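Local coordinates for protein lysin (Enterococcus phage IMEEF1, PDB 6IST) that binds calcium and, as a phage lysin with a CHAP peptidase domain, probably cleaves the peptidoglycan of its enterococcal host, at residues F223-K226 / M227-A230; P194-T197 / Y198-A202; A202-L205 / I206-G210. All coordinates share one frame; numbering follows the deposited sequence.

Interaction 1: residues F223-K226 / M227-A230; sequences FGLK and MMEA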
loop_
_atom_site.group_PDB
_atom_site.type_symbol
_atom_site.label_atom_id
_atom_site.label_comp_id
_atom_site.label_asym_id
_atom_site.label_seq_id
_atom_site.Cartn_x
_atom_site.Cartn_y
_atom_site.Cartn_z
ATOM N N PHE C 223 6.418 -8.196 13.073
ATOM C CA PHE C 223 5.410 -7.450 13.785
ATOM C C PHE C 223 4.593 -6.517 12.901
ATOM O O PHE C 223 3.460 -6.244 13.208
ATOM C CB PHE C 223 6.053 -6.643 14.939
ATOM C CG PHE C 223 6.472 -7.496 16.129
ATOM C CD1 PHE C 223 6.739 -6.894 17.332
ATOM C CD2 PHE C 223 6.600 -8.874 16.046
ATOM C CE1 PHE C 223 7.136 -7.646 18.443
ATOM C CE2 PHE C 223 6.987 -9.631 17.147
ATOM C CZ PHE C 223 7.247 -9.016 18.345
ATOM N N GLY C 224 5.173 -6.001 11.834
ATOM C CA GLY C 224 4.406 -5.233 10.856
ATOM C C GLY C 224 3.265 -6.079 10.290
ATOM O O GLY C 224 2.105 -5.638 10.238
ATOM N N LEU C 225 3.632 -7.273 9.832
ATOM C CA LEU C 225 2.673 -8.235 9.336
ATOM C C LEU C 225 1.677 -8.579 10.430
ATOM O O LEU C 225 0.479 -8.671 10.161
ATOM C CB LEU C 225 3.333 -9.499 8.843
ATOM C CG LEU C 225 2.416 -10.573 8.289
ATOM C CD1 LEU C 225 1.684 -9.996 7.068
ATOM C CD2 LEU C 225 3.113 -11.870 7.950
ATOM N N LYS C 226 2.155 -8.852 11.629
ATOM C CA LYS C 226 1.162 -9.172 12.707
ATOM C C LYS C 226 0.141 -8.087 12.966
ATOM O O LYS C 226 -1.060 -8.390 13.203
ATOM C CB LYS C 226 1.845 -9.630 14.001
ATOM C CG LYS C 226 2.673 -10.878 13.769
ATOM C CD LYS C 226 2.725 -11.836 14.929
ATOM C CE LYS C 226 3.465 -13.107 14.523
ATOM N NZ LYS C 226 2.716 -13.893 13.486
ATOM N N MET C 227 0.567 -6.825 12.856
ATOM C CA MET C 227 -0.372 -5.731 13.035
ATOM C C MET C 227 -1.343 -5.706 11.868
ATOM O O MET C 227 -2.577 -5.521 12.033
ATOM C CB MET C 227 0.379 -4.366 13.149
ATOM C CG MET C 227 1.093 -4.192 14.511
ATOM S SD MET C 227 1.854 -2.548 14.826
ATOM C CE MET C 227 3.126 -2.590 13.641
ATOM N N MET C 228 -0.817 -5.835 10.662
ATOM C CA MET C 228 -1.707 -5.852 9.501
ATOM C C MET C 228 -2.692 -6.999 9.626
ATOM O O MET C 228 -3.898 -6.816 9.408
ATOM C CB MET C 228 -0.916 -5.957 8.138
ATOM C CG MET C 228 -0.460 -4.593 7.602
ATOM S SD MET C 228 0.193 -4.621 5.875
ATOM C CE MET C 228 1.580 -5.734 6.109
ATOM N N GLU C 229 -2.233 -8.153 10.043
ATOM C CA GLU C 229 -3.133 -9.310 10.050
ATOM C C GLU C 229 -4.193 -9.142 11.148
ATOM O O GLU C 229 -5.302 -9.684 11.024
ATOM C CB GLU C 229 -2.370 -10.632 10.228
ATOM C CG GLU C 229 -1.490 -10.949 9.011
ATOM C CD GLU C 229 -0.789 -12.290 9.100
ATOM O OE1 GLU C 229 -0.615 -12.966 8.047
ATOM O OE2 GLU C 229 -0.427 -12.691 10.227
ATOM N N ALA C 230 -3.871 -8.416 12.200
ATOM C CA ALA C 230 -4.847 -8.197 13.270
ATOM C C ALA C 230 -5.821 -7.112 12.960
ATOM O O ALA C 230 -6.902 -7.147 13.474
ATOM C CB ALA C 230 -4.178 -7.907 14.592
HETATM O O HOH W 1 1.726 -14.236 10.369
#

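Interaction 2: residues P194-T197 / Y198-A202; sequences PTMT and YVNEA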
loop_
_atom_site.group_PDB
_atom_site.type_symbol
_atom_site.label_atom_id
_atom_site.label_comp_id
_atom_site.label_asym_id
_atom_site.label_seq_id
_atom_site.Cartn_x
_atom_site.Cartn_y
_atom_site.Cartn_z
ATOM N N PRO C 194 -4.862 -16.710 -4.828
ATOM C CA PRO C 194 -4.444 -18.107 -5.103
ATOM C C PRO C 194 -3.698 -18.364 -6.403
ATOM O O PRO C 194 -2.919 -19.318 -6.470
ATOM C CB PRO C 194 -5.763 -18.905 -5.078
ATOM C CG PRO C 194 -6.784 -17.977 -4.538
ATOM C CD PRO C 194 -6.320 -16.562 -4.747
ATOM N N THR C 195 -3.925 -17.538 -7.408
ATOM C CA THR C 195 -3.305 -17.730 -8.700
ATOM C C THR C 195 -2.812 -16.446 -9.236
ATOM O O THR C 195 -3.209 -15.384 -8.753
ATOM C CB THR C 195 -4.287 -18.327 -9.762
ATOM O OG1 THR C 195 -5.238 -17.326 -10.233
ATOM C CG2 THR C 195 -4.982 -19.657 -9.241
ATOM N N MET C 196 -2.051 -16.544 -10.338
ATOM C CA MET C 196 -1.550 -15.361 -10.968
ATOM C C MET C 196 -2.665 -14.566 -11.617
ATOM O O MET C 196 -2.494 -13.384 -11.814
ATOM C CB MET C 196 -0.396 -15.650 -11.962
ATOM C CG MET C 196 0.987 -15.809 -11.272
ATOM S SD MET C 196 1.585 -14.440 -10.189
ATOM C CE MET C 196 1.347 -13.044 -11.258
ATOM N N THR C 197 -3.782 -15.170 -11.952
ATOM C CA THR C 197 -4.904 -14.369 -12.538
ATOM C C THR C 197 -5.552 -13.525 -11.479
ATOM O O THR C 197 -5.961 -12.411 -11.756
ATOM C CB THR C 197 -5.962 -15.261 -13.184
ATOM O OG1 THR C 197 -5.307 -16.111 -14.149
ATOM C CG2 THR C 197 -7.085 -14.379 -13.915
ATOM N N TYR C 198 -5.618 -14.043 -10.248
ATOM C CA TYR C 198 -6.014 -13.216 -9.134
ATOM C C TYR C 198 -5.046 -12.048 -8.910
ATOM O O TYR C 198 -5.492 -10.903 -8.778
ATOM C CB TYR C 198 -6.226 -14.009 -7.890
ATOM C CG TYR C 198 -7.537 -14.768 -7.897
ATOM C CD1 TYR C 198 -8.704 -14.137 -7.571
ATOM C CD2 TYR C 198 -7.567 -16.136 -8.154
ATOM C CE1 TYR C 198 -9.917 -14.850 -7.569
ATOM C CE2 TYR C 198 -8.760 -16.852 -8.139
ATOM C CZ TYR C 198 -9.923 -16.198 -7.840
ATOM O OH TYR C 198 -11.093 -16.891 -7.825
ATOM N N VAL C 199 -3.754 -12.328 -9.047
ATOM C CA VAL C 199 -2.715 -11.300 -8.928
ATOM C C VAL C 199 -2.940 -10.206 -9.949
ATOM O O VAL C 199 -2.941 -9.022 -9.624
ATOM C CB VAL C 199 -1.312 -11.910 -8.991
ATOM C CG1 VAL C 199 -0.269 -10.815 -9.073
ATOM C CG2 VAL C 199 -1.078 -12.759 -7.715
ATOM N N ASN C 200 -3.040 -10.618 -11.201
ATOM C CA ASN C 200 -3.264 -9.675 -12.278
ATOM C C ASN C 200 -4.530 -8.816 -12.118
ATOM O O ASN C 200 -4.524 -7.573 -12.350
ATOM C CB ASN C 200 -3.278 -10.439 -13.625
ATOM C CG ASN C 200 -1.887 -11.001 -13.998
ATOM O OD1 ASN C 200 -0.849 -10.635 -13.430
ATOM N ND2 ASN C 200 -1.880 -11.889 -14.957
ATOM N N GLU C 201 -5.605 -9.448 -11.722
ATOM C CA GLU C 201 -6.804 -8.669 -11.457
ATOM C C GLU C 201 -6.658 -7.663 -10.257
ATOM O O GLU C 201 -7.188 -6.526 -10.288
ATOM C CB GLU C 201 -8.017 -9.599 -11.288
ATOM C CG GLU C 201 -8.317 -10.424 -12.535
ATOM C CD GLU C 201 -9.027 -9.646 -13.653
ATOM O OE1 GLU C 201 -9.417 -8.463 -13.444
ATOM O OE2 GLU C 201 -9.157 -10.229 -14.747
ATOM N N ALA C 202 -6.000 -8.070 -9.172
ATOM C CA ALA C 202 -5.745 -7.159 -8.071
ATOM C C ALA C 202 -4.865 -6.028 -8.531
ATOM O O ALA C 202 -5.169 -4.873 -8.199
ATOM C CB ALA C 202 -5.130 -7.865 -6.876
#

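Interaction 3: residues A202-L205 / I206-G210; sequences ANDL and IKRYG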
loop_
_atom_site.group_PDB
_atom_site.type_symbol
_atom_site.label_atom_id
_atom_site.label_comp_id
_atom_site.label_asym_id
_atom_site.label_seq_id
_atom_site.Cartn_x
_atom_site.Cartn_y
_atom_site.Cartn_z
ATOM N N ALA C 202 -6.000 -8.070 -9.172
ATOM C CA ALA C 202 -5.745 -7.159 -8.071
ATOM C C ALA C 202 -4.865 -6.028 -8.531
ATOM O O ALA C 202 -5.169 -4.873 -8.199
ATOM C CB ALA C 202 -5.130 -7.865 -6.876
ATOM N N ASN C 203 -3.836 -6.296 -9.360
ATOM C CA ASN C 203 -3.052 -5.174 -9.893
ATOM C C ASN C 203 -3.855 -4.231 -10.795
ATOM O O ASN C 203 -3.585 -2.995 -10.853
ATOM C CB ASN C 203 -1.748 -5.619 -10.563
ATOM C CG ASN C 203 -0.659 -5.845 -9.519
ATOM O OD1 ASN C 203 -0.391 -4.955 -8.684
ATOM N ND2 ASN C 203 -0.072 -6.991 -9.528
ATOM N N ASP C 204 -4.820 -4.780 -11.484
ATOM C CA ASP C 204 -5.700 -3.939 -12.306
ATOM C C ASP C 204 -6.556 -3.048 -11.439
ATOM O O ASP C 204 -6.744 -1.879 -11.774
ATOM C CB ASP C 204 -6.563 -4.774 -13.220
ATOM C CG ASP C 204 -5.762 -5.404 -14.366
ATOM O OD1 ASP C 204 -4.600 -4.966 -14.624
ATOM O OD2 ASP C 204 -6.306 -6.339 -15.003
ATOM N N LEU C 205 -7.077 -3.578 -10.329
ATOM C CA LEU C 205 -7.797 -2.758 -9.366
ATOM C C LEU C 205 -6.922 -1.612 -8.839
ATOM O O LEU C 205 -7.328 -0.424 -8.852
ATOM C CB LEU C 205 -8.316 -3.601 -8.216
ATOM C CG LEU C 205 -9.415 -4.628 -8.507
ATOM C CD1 LEU C 205 -9.702 -5.419 -7.259
ATOM C CD2 LEU C 205 -10.642 -3.916 -8.920
ATOM N N ILE C 206 -5.700 -1.968 -8.411
ATOM C CA ILE C 206 -4.744 -0.983 -7.973
ATOM C C ILE C 206 -4.561 0.135 -8.950
ATOM O O ILE C 206 -4.550 1.335 -8.537
ATOM C CB ILE C 206 -3.423 -1.646 -7.590
ATOM C CG1 ILE C 206 -3.677 -2.401 -6.288
ATOM C CG2 ILE C 206 -2.310 -0.605 -7.376
ATOM C CD1 ILE C 206 -2.531 -3.354 -5.884
ATOM N N LYS C 207 -4.398 -0.233 -10.207
ATOM C CA LYS C 207 -4.253 0.775 -11.272
ATOM C C LYS C 207 -5.453 1.686 -11.453
ATOM O O LYS C 207 -5.297 2.916 -11.569
ATOM C CB LYS C 207 -3.885 0.149 -12.604
ATOM C CG LYS C 207 -2.394 0.141 -12.920
ATOM C CD LYS C 207 -2.188 -0.248 -14.385
ATOM C CE LYS C 207 -0.962 -1.128 -14.608
ATOM N NZ LYS C 207 0.287 -0.325 -14.553
ATOM N N ARG C 208 -6.637 1.105 -11.491
ATOM C CA ARG C 208 -7.862 1.866 -11.686
ATOM C C ARG C 208 -8.218 2.866 -10.582
ATOM O O ARG C 208 -8.740 3.973 -10.834
ATOM C CB ARG C 208 -9.042 0.887 -11.774
ATOM C CG ARG C 208 -9.099 0.105 -13.012
ATOM C CD ARG C 208 -10.315 -0.792 -13.041
ATOM N NE ARG C 208 -10.025 -1.764 -14.052
ATOM C CZ ARG C 208 -10.047 -3.068 -13.893
ATOM N NH1 ARG C 208 -10.411 -3.643 -12.733
ATOM N NH2 ARG C 208 -9.669 -3.823 -14.904
ATOM N N TYR C 209 -8.044 2.418 -9.361
ATOM C CA TYR C 209 -8.584 3.081 -8.225
ATOM C C TYR C 209 -7.519 3.790 -7.370
ATOM O O TYR C 209 -7.793 4.179 -6.231
ATOM C CB TYR C 209 -9.472 2.140 -7.417
ATOM C CG TYR C 209 -10.598 1.512 -8.235
ATOM C CD1 TYR C 209 -11.521 2.301 -8.946
ATOM C CD2 TYR C 209 -10.734 0.132 -8.343
ATOM C CE1 TYR C 209 -12.538 1.747 -9.702
ATOM C CE2 TYR C 209 -11.741 -0.435 -9.123
ATOM C CZ TYR C 209 -12.657 0.382 -9.791
ATOM O OH TYR C 209 -13.681 -0.158 -10.549
ATOM N N GLY C 210 -6.327 3.914 -7.937
ATOM C CA GLY C 210 -5.212 4.617 -7.323
ATOM C C GLY C 210 -4.731 3.964 -6.056
ATOM O O GLY C 210 -4.518 4.627 -5.066
HETATM O O HOH W 2 -8.995 -6.442 -15.285
#

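Interaction 1: residues F223-K226 / M227-A230
Met-227 N donates to Phe-223 O at 3.0 Å, the first of four successive i to i+4 bonds that make 223-230 regular alpha helix. The Met-227 chain runs back toward the start of the helix and bends at its thioether (chi3 -68°), which brings CE to 4.0 Å from CA of Gly-224. Met-228 N bonds to Gly-224 O, and its CE stops 4.4 Å from CD1 of Leu-225; on the same flank both side chains pack against Tyr-218 of strand 215-219, so this face of the helix lies on the sheet.

Glu-229 makes the closest side-chain pairing, with Leu-225. Its N-H bonds to Leu-225 O, and its extended chain crosses the branched end of Leu-225, with CD 3.7 Å from Leu-225 CG. Leu-225 meets it there because CG stands anti to the backbone N (chi1 -179°). OE1 forms a salt bridge with Lys-173 of strand 169-174, while OE2 accepts a hydrogen bond from a water whose oxygen is 2.7 Å away. That water also accepts a weak bond from Lys-226 NZ, whose stronger partner is His-220 O. Lys-226 NZ and Glu-229 OE2, 4.7 Å apart, are not in direct contact; the water links them, loosely on the lysine side. Last, Ala-230 N bonds to Lys-226 O, and its CB rests 3.4 Å from that same oxygen.

Interaction 2: residues P194-T197 / Y198-A202
Thr-195 OG1 takes two backbone N-H groups at once: that of Tyr-198, a weak but fairly straight bond of 3.3 Å with an N-H...O angle of 165°, and that of Thr-197, also weak and more bent, at 3.1 Å from OG1. The hydroxyl gets there because it sits in the crowded position between the backbone N and the carbonyl carbon (chi1 75°). The same oxygen lies 3.3 Å from CD2 of Tyr-198, obliquely to the ring.

Pro-194 comes over one face of that ring. Its CD stands 4.1 Å from the centroid of the Tyr-198 ring, 29° off the normal, a CH-pi contact displaced toward the CD2 side. Tyr-198 also touches Leu-193 and Val-237, and stacks with an aromatic side chain of another protein chain.

This is the N-cap of helix 196-208. Thr-195 is the capping residue, and its hydroxyl supplies an acceptor to amides that have no preceding helical turn to bond to. The carbonyl of Thr-195 then begins the i to i+4 ladder by accepting from Val-199 N, and Met-196 O and Thr-197 O continue it with Asn-200 N and Glu-201 N.

On another side of the helix Met-196 curls forward along the helix through bends at chi2 and chi3, laying CE 3.5 Å from CG1 of Val-199; both side chains touch Gln-182 of strand 180-186. Asn-200 holds its amide carbon CG 3.3 Å from Met-196 O. Glu-201 CG comes within 3.2 Å of Thr-197 O before the chain turns at chi2, and OE1 makes a weak hydrogen bond to a polar side chain of another protein chain.

Interaction 3: residues A202-L205 / I206-G210
Ala-202 O accepts the N-H of Ile-206 at 3.0 Å, nearly straight at 172°, and Ile-206 CG1 lies 3.5 Å from the same oxygen. Here helix 196-208 runs through its last two turns. Asn-203 O accepts from Lys-207 N, while the Asn-203 side chain lies alongside that of Ile-206 and points the same way, with Asn-203 OD1 3.9 Å from Ile-206 CD1.

Asp-204 faces Arg-208 one turn on. Besides the bond from Arg-208 N to Asp-204 O, the arginine chain reaches back along the helix: CG stands anti to the carbonyl carbon (chi1 -72°) and the chain is extended from there to NE, which carries one face of the guanidinium over CB of Asp-204, 3.7 Å from NH2. The carboxylate does not pair directly: OD2 is 4.2 Å from NH2 and well out of the guanidinium plane, leaving attraction of charge alone. A water joins them instead, accepting from NH2 at 2.7 Å at the edge of the guanidinium, in its plane, and within bonding distance of OD2.

Leu-205 O receives Tyr-209 N, the residue at which the backbone leaves helical angles. Leu-205 CD2 meets the edge of the Tyr-209 ring, 3.7 Å from CE2, and also approaches the edge of the Arg-208 guanidinium near NH1. One methyl thus touches the edges of both flat groups. Tyr-209 OH is hydrogen-bonded to an aromatic side chain of another protein chain, and the Tyr-209 ring stacks on an aromatic ring of that chain. Arg-208 NH1 makes a weak hydrogen bond to an aromatic side chain of that other chain.

Within its own chain the helix lies against the sheet: Ala-202 and Ile-206 pack on Ile-170 of strand 169-174 and on Phe-184 of strand 180-186, Leu-205 joins them on Phe-184, and Tyr-209 touches Met-168 just before strand 169-174.

Overall arrangement
From the N terminus, the chain leaves strand 189-192 and enters interaction 2 at 194-202, where helix 196-208 starts; interaction 3 takes over at Ala-202, which both share, and follows the helix to its end. Their centres are 12 Å apart. After strand 215-219 the chain forms interaction 1 in helix 223-231, about 14 Å from interaction 2 and 12 Å from interaction 3 by nearest atoms. The three run in series: none closes a long loop, nests in another or crosses it. Both helices lean on strand 169-174 of the five-stranded mixed sheet, away from the calcium site, and both present side chains to another protein chain of the four-chain assembly.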